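Local coordinates for protein putative pectin lyase (Geobacillus virus E2, PDB 7CHU) that serves as a trimeric tailspike of a thermophilic phage, with a pectate lyase-like domain that probably recognises or degrades polysaccharide on the host surface, at residues A[8-13]-A[27-32]; A[75-80]-A[115-120]; A[446-451]-A[467-472]; A[488-493]-A[505-510]. All blocks are in the same frame, centred on the assembly; numbering follows the deposited sequence.

Interaction 1. Residues A[8-13]-A[27-32]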
loop_
_atom_site.group_PDB
_atom_site.type_symbol
_atom_site.label_atom_id
_atom_site.label_comp_id
_atom_site.label_asym_id
_atom_site.label_seq_id
_atom_site.Cartn_x
_atom_site.Cartn_y
_atom_site.Cartn_z
ATOM N N ASN A 8 -10.166 -0.554 65.625
ATOM C CA ASN A 8 -8.952 0.249 65.680
ATOM C C ASN A 8 -7.785 -0.622 66.131
ATOM O O ASN A 8 -7.946 -1.462 67.028
ATOM C CB ASN A 8 -9.110 1.440 66.630
ATOM C CG ASN A 8 -10.136 2.445 66.141
ATOM O OD1 ASN A 8 -10.070 2.926 65.006
ATOM N ND2 ASN A 8 -11.104 2.755 66.992
ATOM N N PRO A 9 -6.611 -0.463 65.531
ATOM C CA PRO A 9 -5.468 -1.295 65.915
ATOM C C PRO A 9 -5.082 -1.054 67.363
ATOM O O PRO A 9 -5.470 -0.059 67.976
ATOM C CB PRO A 9 -4.351 -0.838 64.965
ATOM C CG PRO A 9 -4.781 0.529 64.507
ATOM C CD PRO A 9 -6.281 0.483 64.451
ATOM N N VAL A 10 -4.297 -1.986 67.903
ATOM C CA VAL A 10 -3.706 -1.873 69.228
ATOM C C VAL A 10 -2.220 -2.159 69.083
ATOM O O VAL A 10 -1.751 -2.584 68.027
ATOM C CB VAL A 10 -4.360 -2.827 70.254
ATOM C CG1 VAL A 10 -5.826 -2.474 70.437
ATOM C CG2 VAL A 10 -4.219 -4.262 69.810
ATOM N N ALA A 11 -1.471 -1.899 70.162
ATOM C CA ALA A 11 -0.014 -2.000 70.101
ATOM C C ALA A 11 0.470 -3.443 70.208
ATOM O O ALA A 11 1.361 -3.859 69.462
ATOM C CB ALA A 11 0.621 -1.147 71.207
ATOM N N THR A 12 -0.075 -4.210 71.150
ATOM C CA THR A 12 0.408 -5.548 71.458
ATOM C C THR A 12 -0.756 -6.521 71.510
ATOM O O THR A 12 -1.917 -6.138 71.678
ATOM C CB THR A 12 1.149 -5.608 72.805
ATOM O OG1 THR A 12 0.191 -5.725 73.869
ATOM C CG2 THR A 12 2.008 -4.369 73.026
ATOM N N PHE A 13 -0.414 -7.804 71.385
ATOM C CA PHE A 13 -1.430 -8.843 71.476
ATOM C C PHE A 13 -2.178 -8.757 72.799
ATOM O O PHE A 13 -3.408 -8.880 72.835
ATOM C CB PHE A 13 -0.787 -10.214 71.300
ATOM C CG PHE A 13 -1.741 -11.354 71.506
ATOM C CD1 PHE A 13 -1.667 -12.139 72.646
ATOM C CD2 PHE A 13 -2.724 -11.626 70.569
ATOM C CE1 PHE A 13 -2.540 -13.180 72.834
ATOM C CE2 PHE A 13 -3.606 -12.667 70.755
ATOM C CZ PHE A 13 -3.516 -13.444 71.887
ATOM N N ASP A 27 -15.033 -9.705 64.404
ATOM C CA ASP A 27 -14.187 -8.582 64.778
ATOM C C ASP A 27 -12.742 -8.867 64.395
ATOM O O ASP A 27 -12.223 -9.964 64.631
ATOM C CB ASP A 27 -14.304 -8.297 66.279
ATOM C CG ASP A 27 -15.570 -7.539 66.623
ATOM O OD1 ASP A 27 -16.413 -7.384 65.709
ATOM O OD2 ASP A 27 -15.723 -7.106 67.793
ATOM N N THR A 28 -12.096 -7.872 63.791
ATOM C CA THR A 28 -10.761 -8.021 63.234
ATOM C C THR A 28 -9.923 -6.830 63.671
ATOM O O THR A 28 -10.363 -5.680 63.551
ATOM C CB THR A 28 -10.835 -8.135 61.706
ATOM O OG1 THR A 28 -11.789 -9.144 61.362
ATOM C CG2 THR A 28 -9.495 -8.513 61.120
ATOM N N VAL A 29 -8.742 -7.111 64.226
ATOM C CA VAL A 29 -7.837 -6.082 64.728
ATOM C C VAL A 29 -6.415 -6.465 64.362
ATOM O O VAL A 29 -6.050 -7.646 64.379
ATOM C CB VAL A 29 -7.944 -5.872 66.262
ATOM C CG1 VAL A 29 -7.544 -7.122 67.003
ATOM C CG2 VAL A 29 -7.087 -4.699 66.721
ATOM N N MET A 30 -5.614 -5.455 64.039
ATOM C CA MET A 30 -4.185 -5.622 63.838
ATOM C C MET A 30 -3.455 -5.101 65.065
ATOM O O MET A 30 -3.847 -4.083 65.647
ATOM C CB MET A 30 -3.715 -4.859 62.595
ATOM C CG MET A 30 -2.219 -4.823 62.413
ATOM S SD MET A 30 -1.728 -3.811 61.005
ATOM C CE MET A 30 -2.293 -4.819 59.638
ATOM N N VAL A 31 -2.388 -5.784 65.456
ATOM C CA VAL A 31 -1.491 -5.245 66.462
ATOM C C VAL A 31 -0.219 -4.790 65.757
ATOM O O VAL A 31 0.281 -5.464 64.844
ATOM C CB VAL A 31 -1.239 -6.253 67.604
ATOM C CG1 VAL A 31 -2.554 -6.891 68.048
ATOM C CG2 VAL A 31 -0.231 -7.315 67.251
ATOM N N THR A 32 0.262 -3.607 66.140
ATOM C CA THR A 32 1.147 -2.815 65.304
ATOM C C THR A 32 2.527 -2.544 65.890
ATOM O O THR A 32 3.440 -2.226 65.123
ATOM C CB THR A 32 0.484 -1.466 64.982
ATOM O OG1 THR A 32 0.195 -0.764 66.204
ATOM C CG2 THR A 32 -0.813 -1.684 64.223
#

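Interaction 2. Residues A[75-80]-A[115-120]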
loop_
_atom_site.group_PDB
_atom_site.type_symbol
_atom_site.label_atom_id
_atom_site.label_comp_id
_atom_site.label_asym_id
_atom_site.label_seq_id
_atom_site.Cartn_x
_atom_site.Cartn_y
_atom_site.Cartn_z
ATOM N N VAL A 75 9.523 4.272 30.691
ATOM C CA VAL A 75 9.554 5.375 31.635
ATOM C C VAL A 75 8.225 6.103 31.509
ATOM O O VAL A 75 7.907 6.636 30.445
ATOM C CB VAL A 75 10.733 6.312 31.363
ATOM C CG1 VAL A 75 10.711 7.477 32.336
ATOM C CG2 VAL A 75 12.032 5.544 31.471
ATOM N N ASN A 76 7.448 6.115 32.587
ATOM C CA ASN A 76 6.168 6.806 32.645
ATOM C C ASN A 76 6.400 8.233 33.126
ATOM O O ASN A 76 6.984 8.442 34.201
ATOM C CB ASN A 76 5.210 6.055 33.582
ATOM C CG ASN A 76 3.760 6.506 33.450
ATOM O OD1 ASN A 76 3.471 7.686 33.491
ATOM N ND2 ASN A 76 2.839 5.549 33.268
ATOM N N VAL A 77 5.958 9.216 32.332
ATOM C CA VAL A 77 6.147 10.615 32.723
ATOM C C VAL A 77 5.473 10.911 34.060
ATOM O O VAL A 77 5.886 11.829 34.769
ATOM C CB VAL A 77 5.632 11.580 31.626
ATOM C CG1 VAL A 77 6.411 11.373 30.332
ATOM C CG2 VAL A 77 4.104 11.403 31.409
ATOM N N LYS A 78 4.468 10.126 34.451
ATOM C CA LYS A 78 3.837 10.369 35.749
ATOM C C LYS A 78 4.817 10.156 36.900
ATOM O O LYS A 78 4.653 10.746 37.973
ATOM C CB LYS A 78 2.618 9.457 35.924
ATOM C CG LYS A 78 1.396 10.165 36.447
ATOM C CD LYS A 78 0.351 9.187 36.961
ATOM C CE LYS A 78 -0.619 9.877 37.917
ATOM N NZ LYS A 78 -1.971 9.228 37.920
ATOM N N GLU A 79 5.827 9.302 36.702
ATOM C CA GLU A 79 6.879 9.130 37.695
ATOM C C GLU A 79 7.632 10.414 37.970
ATOM O O GLU A 79 8.323 10.511 38.991
ATOM C CB GLU A 79 7.904 8.093 37.243
ATOM C CG GLU A 79 7.370 6.725 36.915
ATOM C CD GLU A 79 8.428 5.883 36.205
ATOM O OE1 GLU A 79 9.637 6.117 36.484
ATOM O OE2 GLU A 79 8.055 5.022 35.360
ATOM N N PHE A 80 7.571 11.377 37.065
ATOM C CA PHE A 80 8.370 12.588 37.181
ATOM C C PHE A 80 7.521 13.802 37.512
ATOM O O PHE A 80 8.025 14.931 37.494
ATOM C CB PHE A 80 9.191 12.783 35.909
ATOM C CG PHE A 80 10.326 11.804 35.800
ATOM C CD1 PHE A 80 10.116 10.524 35.293
ATOM C CD2 PHE A 80 11.588 12.138 36.295
ATOM C CE1 PHE A 80 11.169 9.587 35.254
ATOM C CE2 PHE A 80 12.653 11.235 36.247
ATOM C CZ PHE A 80 12.445 9.949 35.731
ATOM N N VAL A 115 9.316 6.421 26.376
ATOM C CA VAL A 115 8.765 7.372 27.334
ATOM C C VAL A 115 7.252 7.386 27.145
ATOM O O VAL A 115 6.745 7.799 26.093
ATOM C CB VAL A 115 9.350 8.776 27.141
ATOM C CG1 VAL A 115 8.644 9.759 28.092
ATOM C CG2 VAL A 115 10.861 8.764 27.390
ATOM N N TYR A 116 6.513 6.949 28.158
ATOM C CA TYR A 116 5.091 6.687 28.008
ATOM C C TYR A 116 4.284 7.796 28.665
ATOM O O TYR A 116 4.562 8.172 29.813
ATOM C CB TYR A 116 4.713 5.343 28.627
ATOM C CG TYR A 116 3.228 5.127 28.510
ATOM C CD1 TYR A 116 2.652 4.860 27.274
ATOM C CD2 TYR A 116 2.397 5.252 29.616
ATOM C CE1 TYR A 116 1.264 4.673 27.149
ATOM C CE2 TYR A 116 1.021 5.076 29.501
ATOM C CZ TYR A 116 0.462 4.786 28.273
ATOM O OH TYR A 116 -0.909 4.616 28.165
ATOM N N PHE A 117 3.287 8.301 27.939
ATOM C CA PHE A 117 2.414 9.391 28.397
ATOM C C PHE A 117 1.018 8.811 28.599
ATOM O O PHE A 117 0.323 8.551 27.599
ATOM C CB PHE A 117 2.339 10.541 27.369
ATOM C CG PHE A 117 3.633 11.261 27.104
ATOM C CD1 PHE A 117 4.690 10.631 26.467
ATOM C CD2 PHE A 117 3.757 12.601 27.419
ATOM C CE1 PHE A 117 5.870 11.310 26.217
ATOM C CE2 PHE A 117 4.939 13.302 27.173
ATOM C CZ PHE A 117 5.999 12.653 26.573
ATOM N N PRO A 118 0.546 8.614 29.829
ATOM C CA PRO A 118 -0.806 8.073 30.032
ATOM C C PRO A 118 -1.857 9.064 29.563
ATOM O O PRO A 118 -1.583 10.246 29.326
ATOM C CB PRO A 118 -0.905 7.858 31.556
ATOM C CG PRO A 118 0.529 7.924 32.067
ATOM C CD PRO A 118 1.246 8.842 31.112
ATOM N N THR A 119 -3.075 8.542 29.410
ATOM C CA THR A 119 -4.233 9.358 29.061
ATOM C C THR A 119 -4.212 10.684 29.807
ATOM O O THR A 119 -3.978 10.720 31.019
ATOM C CB THR A 119 -5.510 8.595 29.390
ATOM O OG1 THR A 119 -5.592 7.450 28.531
ATOM C CG2 THR A 119 -6.738 9.487 29.173
ATOM N N GLY A 120 -4.382 11.775 29.078
ATOM C CA GLY A 120 -4.368 13.075 29.718
ATOM C C GLY A 120 -4.092 14.202 28.744
ATOM O O GLY A 120 -3.783 13.997 27.573
#

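Interaction 3. Residues A[446-451]-A[467-472]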
loop_
_atom_site.group_PDB
_atom_site.type_symbol
_atom_site.label_atom_id
_atom_site.label_comp_id
_atom_site.label_asym_id
_atom_site.label_seq_id
_atom_site.Cartn_x
_atom_site.Cartn_y
_atom_site.Cartn_z
ATOM N N VAL A 446 -9.901 4.927 -42.114
ATOM C CA VAL A 446 -8.607 5.337 -41.575
ATOM C C VAL A 446 -8.201 6.621 -42.290
ATOM O O VAL A 446 -8.086 6.628 -43.525
ATOM C CB VAL A 446 -7.549 4.245 -41.784
ATOM C CG1 VAL A 446 -6.209 4.701 -41.207
ATOM C CG2 VAL A 446 -8.003 2.891 -41.140
ATOM N N ALA A 447 -7.996 7.706 -41.531
ATOM C CA ALA A 447 -7.681 9.002 -42.119
ATOM C C ALA A 447 -6.303 9.491 -41.691
ATOM O O ALA A 447 -5.852 9.251 -40.567
ATOM C CB ALA A 447 -8.734 10.056 -41.747
ATOM N N PHE A 448 -5.642 10.184 -42.616
ATOM C CA PHE A 448 -4.345 10.813 -42.408
ATOM C C PHE A 448 -4.541 12.321 -42.463
ATOM O O PHE A 448 -5.191 12.827 -43.388
ATOM C CB PHE A 448 -3.361 10.364 -43.489
ATOM C CG PHE A 448 -3.090 8.896 -43.478
ATOM C CD1 PHE A 448 -4.040 7.992 -43.944
ATOM C CD2 PHE A 448 -1.888 8.409 -42.956
ATOM C CE1 PHE A 448 -3.795 6.634 -43.912
ATOM C CE2 PHE A 448 -1.625 7.045 -42.916
ATOM C CZ PHE A 448 -2.584 6.152 -43.408
ATOM N N VAL A 449 -3.996 13.032 -41.473
ATOM C CA VAL A 449 -4.303 14.438 -41.242
ATOM C C VAL A 449 -2.996 15.180 -41.006
ATOM O O VAL A 449 -2.000 14.595 -40.573
ATOM C CB VAL A 449 -5.264 14.647 -40.042
ATOM C CG1 VAL A 449 -6.662 14.105 -40.363
ATOM C CG2 VAL A 449 -4.717 13.980 -38.776
ATOM N N GLY A 450 -2.996 16.476 -41.329
ATOM C CA GLY A 450 -1.823 17.298 -41.081
ATOM C C GLY A 450 -2.116 18.782 -41.138
ATOM O O GLY A 450 -3.181 19.211 -41.594
ATOM N N ALA A 451 -1.149 19.566 -40.660
ATOM C CA ALA A 451 -1.267 21.017 -40.621
ATOM C C ALA A 451 0.129 21.628 -40.616
ATOM O O ALA A 451 1.085 21.038 -40.093
ATOM C CB ALA A 451 -2.060 21.486 -39.394
ATOM N N LEU A 467 -5.752 11.785 -46.784
ATOM C CA LEU A 467 -5.946 10.454 -47.329
ATOM C C LEU A 467 -6.957 9.745 -46.439
ATOM O O LEU A 467 -6.881 9.858 -45.215
ATOM C CB LEU A 467 -4.613 9.681 -47.367
ATOM C CG LEU A 467 -4.674 8.189 -47.724
ATOM C CD1 LEU A 467 -5.075 8.066 -49.191
ATOM C CD2 LEU A 467 -3.348 7.457 -47.460
ATOM N N ASN A 468 -7.920 9.057 -47.052
ATOM C CA ASN A 468 -8.831 8.170 -46.343
ATOM C C ASN A 468 -8.690 6.774 -46.927
ATOM O O ASN A 468 -8.637 6.608 -48.148
ATOM C CB ASN A 468 -10.290 8.624 -46.460
ATOM C CG ASN A 468 -10.553 9.931 -45.762
ATOM O OD1 ASN A 468 -10.458 10.995 -46.378
ATOM N ND2 ASN A 468 -10.913 9.868 -44.479
ATOM N N VAL A 469 -8.626 5.774 -46.069
ATOM C CA VAL A 469 -8.651 4.389 -46.500
ATOM C C VAL A 469 -9.974 3.836 -46.006
ATOM O O VAL A 469 -10.201 3.763 -44.794
ATOM C CB VAL A 469 -7.457 3.598 -45.951
ATOM C CG1 VAL A 469 -7.601 2.108 -46.258
ATOM C CG2 VAL A 469 -6.155 4.161 -46.538
ATOM N N THR A 470 -10.882 3.520 -46.924
ATOM C CA THR A 470 -12.197 3.022 -46.520
ATOM C C THR A 470 -12.518 1.700 -47.219
ATOM O O THR A 470 -11.733 1.169 -48.001
ATOM C CB THR A 470 -13.300 4.060 -46.791
ATOM O OG1 THR A 470 -13.669 4.053 -48.183
ATOM C CG2 THR A 470 -12.853 5.451 -46.381
ATOM N N LEU A 471 -13.712 1.182 -46.927
ATOM C CA LEU A 471 -14.154 -0.080 -47.494
ATOM C C LEU A 471 -14.405 0.021 -48.984
ATOM O O LEU A 471 -14.429 -1.009 -49.661
ATOM C CB LEU A 471 -15.429 -0.559 -46.804
ATOM C CG LEU A 471 -15.202 -1.161 -45.411
ATOM C CD1 LEU A 471 -16.499 -1.110 -44.616
ATOM C CD2 LEU A 471 -14.687 -2.577 -45.510
ATOM N N ASP A 472 -14.575 1.222 -49.523
ATOM C CA ASP A 472 -14.858 1.319 -50.944
ATOM C C ASP A 472 -13.773 2.055 -51.725
ATOM O O ASP A 472 -13.886 2.160 -52.953
ATOM C CB ASP A 472 -16.240 1.944 -51.170
ATOM C CG ASP A 472 -16.407 3.291 -50.506
ATOM O OD1 ASP A 472 -15.436 4.092 -50.432
ATOM O OD2 ASP A 472 -17.536 3.569 -50.055
#

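Interaction 4. Residues A[488-493]-A[505-510]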
loop_
_atom_site.group_PDB
_atom_site.type_symbol
_atom_site.label_atom_id
_atom_site.label_comp_id
_atom_site.label_asym_id
_atom_site.label_seq_id
_atom_site.Cartn_x
_atom_site.Cartn_y
_atom_site.Cartn_z
ATOM N N SER A 488 12.345 -3.619 -63.569
ATOM C CA SER A 488 12.474 -5.001 -63.106
ATOM C C SER A 488 12.049 -5.177 -61.656
ATOM O O SER A 488 11.778 -6.309 -61.236
ATOM C CB SER A 488 13.909 -5.501 -63.284
ATOM O OG SER A 488 14.821 -4.643 -62.623
ATOM N N SER A 489 11.973 -4.100 -60.877
ATOM C CA SER A 489 11.553 -4.263 -59.486
ATOM C C SER A 489 10.040 -4.361 -59.332
ATOM O O SER A 489 9.563 -4.628 -58.226
ATOM C CB SER A 489 12.081 -3.111 -58.617
ATOM O OG SER A 489 11.355 -1.894 -58.813
ATOM N N THR A 490 9.279 -4.143 -60.402
ATOM C CA THR A 490 7.833 -4.042 -60.308
ATOM C C THR A 490 7.188 -5.425 -60.379
ATOM O O THR A 490 7.628 -6.305 -61.126
ATOM C CB THR A 490 7.295 -3.131 -61.421
ATOM O OG1 THR A 490 7.672 -3.666 -62.692
ATOM C CG2 THR A 490 7.914 -1.756 -61.316
ATOM N N LEU A 491 6.155 -5.612 -59.573
ATOM C CA LEU A 491 5.253 -6.741 -59.677
ATOM C C LEU A 491 4.245 -6.500 -60.798
ATOM O O LEU A 491 4.072 -5.378 -61.267
ATOM C CB LEU A 491 4.509 -6.939 -58.359
ATOM C CG LEU A 491 5.375 -7.138 -57.113
ATOM C CD1 LEU A 491 4.477 -7.131 -55.901
ATOM C CD2 LEU A 491 6.151 -8.421 -57.229
ATOM N N ASN A 492 3.559 -7.566 -61.213
ATOM C CA ASN A 492 2.448 -7.429 -62.146
ATOM C C ASN A 492 1.390 -6.467 -61.609
ATOM O O ASN A 492 1.182 -6.349 -60.395
ATOM C CB ASN A 492 1.821 -8.784 -62.424
ATOM C CG ASN A 492 2.687 -9.632 -63.311
ATOM O OD1 ASN A 492 3.790 -9.225 -63.682
ATOM N ND2 ASN A 492 2.206 -10.814 -63.659
ATOM N N ASN A 493 0.748 -5.747 -62.537
ATOM C CA ASN A 493 -0.334 -4.802 -62.224
ATOM C C ASN A 493 0.182 -3.605 -61.431
ATOM O O ASN A 493 -0.503 -3.072 -60.555
ATOM C CB ASN A 493 -1.498 -5.496 -61.509
ATOM C CG ASN A 493 -2.186 -6.545 -62.400
ATOM O OD1 ASN A 493 -2.566 -6.265 -63.530
ATOM N ND2 ASN A 493 -2.330 -7.739 -61.892
ATOM N N LYS A 505 4.666 4.447 -66.382
ATOM C CA LYS A 505 4.503 3.162 -67.048
ATOM C C LYS A 505 3.626 2.271 -66.186
ATOM O O LYS A 505 3.369 2.559 -65.014
ATOM C CB LYS A 505 5.852 2.468 -67.320
ATOM C CG LYS A 505 6.815 3.287 -68.169
ATOM C CD LYS A 505 8.003 2.466 -68.643
ATOM C CE LYS A 505 8.979 3.354 -69.430
ATOM N NZ LYS A 505 10.194 2.609 -69.847
ATOM N N PHE A 506 3.146 1.196 -66.804
ATOM C CA PHE A 506 2.334 0.195 -66.126
ATOM C C PHE A 506 2.831 -1.184 -66.539
ATOM O O PHE A 506 2.886 -1.491 -67.737
ATOM C CB PHE A 506 0.855 0.377 -66.487
ATOM C CG PHE A 506 -0.083 -0.567 -65.767
ATOM C CD1 PHE A 506 -0.290 -0.439 -64.404
ATOM C CD2 PHE A 506 -0.801 -1.533 -66.465
ATOM C CE1 PHE A 506 -1.172 -1.284 -63.739
ATOM C CE2 PHE A 506 -1.680 -2.390 -65.806
ATOM C CZ PHE A 506 -1.865 -2.256 -64.434
ATOM N N LYS A 507 3.212 -2.016 -65.568
ATOM C CA LYS A 507 3.443 -3.427 -65.863
ATOM C C LYS A 507 2.126 -4.157 -65.664
ATOM O O LYS A 507 1.621 -4.249 -64.538
ATOM C CB LYS A 507 4.535 -4.029 -64.983
ATOM C CG LYS A 507 4.696 -5.530 -65.169
ATOM C CD LYS A 507 5.816 -6.116 -64.259
ATOM C CE LYS A 507 7.195 -5.868 -64.858
ATOM N NZ LYS A 507 8.313 -6.428 -64.030
ATOM N N ASP A 508 1.569 -4.701 -66.747
ATOM C CA ASP A 508 0.193 -5.173 -66.654
ATOM C C ASP A 508 0.151 -6.624 -66.169
ATOM O O ASP A 508 1.156 -7.222 -65.772
ATOM C CB ASP A 508 -0.564 -4.946 -67.972
ATOM C CG ASP A 508 -0.012 -5.757 -69.151
ATOM O OD1 ASP A 508 0.779 -6.706 -68.922
ATOM O OD2 ASP A 508 -0.389 -5.437 -70.316
ATOM N N ASN A 509 -1.051 -7.190 -66.194
ATOM C CA ASN A 509 -1.272 -8.540 -65.707
ATOM C C ASN A 509 -0.472 -9.582 -66.473
ATOM O O ASN A 509 -0.293 -10.688 -65.966
ATOM C CB ASN A 509 -2.757 -8.873 -65.778
ATOM C CG ASN A 509 -3.125 -10.087 -64.926
ATOM O OD1 ASN A 509 -2.843 -10.140 -63.727
ATOM N ND2 ASN A 509 -3.729 -11.067 -65.557
ATOM N N THR A 510 -0.003 -9.274 -67.679
ATOM C CA THR A 510 0.799 -10.232 -68.437
ATOM C C THR A 510 2.287 -10.142 -68.098
ATOM O O THR A 510 3.094 -10.864 -68.699
ATOM C CB THR A 510 0.591 -10.032 -69.959
ATOM O OG1 THR A 510 1.259 -8.839 -70.401
ATOM C CG2 THR A 510 -0.900 -9.934 -70.305
HETATM O O HOH W 1 -0.591 -11.333 -62.905
HETATM O O HOH W 2 -3.233 -5.185 -65.890
#

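Interaction 1. Residues A[8-13]-A[27-32]
Val10 lays its CG2 methyl against CG1 of Val31, 3.6 Å away, the two valines crossing at a slant; the same CG2 also faces CG2 of Val29 at the longer distance of 4.2 Å. In Val10 this methyl sits between the backbone N and the carbonyl carbon (CG1 at chi1 -63°), which turns it onto Val31. Ile16 of helix 14-19 touches both Val10 and Val31, so the pair is packed under that helix. The backbones meet in a single bridge, where the loop after strand 5-6 pairs with the residues around Val31, in the chain that forms strand 27-30 of the small N-terminal sheet. Val10 N donates to Met30 O at 3.1 Å, and Val10 O takes Thr32 N at 2.9 Å. The same carbonyl oxygen receives a second bond from the Thr32 hydroxyl, OG1 to Val10 O 3.2 Å; this donor stands well above the carbonyl plane, while the amide N lies in it. With OG1 occupied in this way, the Thr32 methyl CG2 swings toward Pro9 and meets its CB at 3.7 Å. Further back, CG2 of Val29 lies 3.4 Å from the carbonyl O of Asn8. A second subunit packs here too, with its Thr52 on Pro9 and its Lys54 on Thr32, and Asn56 of that subunit donates through ND2 to Thr32 O.

Interaction 2. Residues A[75-80]-A[115-120]
Val77 supplies the bump: its CG1 methyl stands 3.9 Å from the centroid of the Phe117 ring, only 7° off the ring normal, in a CH-pi contact over the face. That same methyl abuts CG1 of Val115 at 3.6 Å, the two valines crossing at about a right angle, while Val77 CG2 rests on CD of Pro118 at 3.8 Å. One bump thus fills the hollow between ring, valine and proline, and Ala97 of helix 91-99 adds to the packing round it. The strands are parallel neighbours at the start of the right-handed beta-helix expected of the pectate lyase-like family, joined by Tyr116 N to Val75 O at 2.7 Å and Val77 N to Tyr116 O at 3.1 Å. On the face of the sheet that carries Asn76 and Tyr116, the two side chains lie side by side, Asn76 ND2 at the ring edge 3.7 Å from Tyr116 CD2, with amide and ring planes 77° apart. Asn76 OD1 touches CG of Pro118 at 3.3 Å and is held by Lys78 N at 2.8 Å on an in-plane lone pair, forming an Asx turn; Asn76 ND2 is bonded to Thr72 OG1 of a second subunit.

Interaction 3. Residues A[446-451]-A[467-472]
A beta hairpin of the antiparallel C-terminal region brings strand 446-451 against residues 467-469 of strand 459-469, the short segments running 167° apart with their axes 4.7 Å from each other. Val446 and Val469 form a hydrogen-bonded pair: Val446 N reaches Val469 O at 2.9 Å, and Val469 N returns to Val446 O at 2.7 Å. Two residues on, Phe448 N donates to Leu467 O at 2.9 Å. Phe448 and Leu467 lie side by side and point the same way. The leucine has CG anti to its backbone N (chi1 171°), and CD2 meets Phe448 CD1 at 3.6 Å, approaching the ring obliquely, while the in-plane edge of that ring runs past Leu467 O. Val469 CG2 comes to the ring edge as well, 4.3 Å from Phe448 CE1. The face carrying Val446, Phe448, Leu467 and Val469 is apolar and looks into the trimer: Phe448 packs on the Phe448 residues of both other subunits, and Leu467 on Ile474 of the third. Between these pairs, on the opposite face, Ala447 and Asn468 make the non-hydrogen-bonded pair. The amide of Asn468 is occupied at both ends, OD1 by Lys477 NZ and ND2 by Asp444 O, and Asn468 ND2 lies 3.5 Å from CB of Ala447.

Interaction 4. Residues A[488-493]-A[505-510]
Lys507 reaches across the loop 488-493, slanting over Thr490 and Asn492, and delivers its ammonium to Thr490, with NZ to the carbonyl O of Thr490 at 3.0 Å and a weak bond to the hydroxyl OG1. The chain is extended until a bend at chi3 (-80°), which turns the last two atoms onto the threonine; Lys507 CE rests against Thr490 OG1 at 3.1 Å. The hydroxyl itself has its firmer partner in Ala487 O, which also takes a weak bond from NZ. At the other end of the contact two asparagine amides lie side by side, their planes only 12° apart, and Asn493 ND2 donates to Asn509 OD1 at 3.1 Å. Two waters complete the bonding around the pair. One accepts a hydrogen bond from Asn492 ND2 and donates one to Asn509 OD1 at 2.7 Å; the other donates to Asn493 OD1 at 2.7 Å and accepts from Asn509 N. Between these ends, Asn493 N makes a short but bent, weak bond to Lys507 O, at 2.6 Å. Asp508 closes an Asx turn, its OD1 receiving both Thr510 N and Thr510 OG1, the latter at 2.6 Å. The loop leads into strand 494-498 of the small C-terminal sheet; next to it, on strand 503-507, Phe506 packs on Leu518 of the third subunit. The oxygens that meet the ammonium here are carbonyl and hydroxyl oxygens, so dipoles probably help to stabilise its charge.

Overall arrangement
The four contacts follow one another along the chain and are spread over the length of the spike, none touching another. Interaction 1 belongs to the N-terminal sheet and lies about 39 Å, centre to centre, from interaction 2, at the start of the pectate lyase-like region; helix 60-70 comes between them in the chain. From interaction 2 to interaction 3 the centres are about 77 Å apart, on opposite sides of the chain's centre. Interactions 3 and 4 are closer neighbours, with centres about 26 Å apart, and both touch the third subunit; interactions 1, 2 and 3 touch the second subunit, as does interaction 4 through Leu491. Interactions 1 and 4, about 131 Å apart, mark the two extremes.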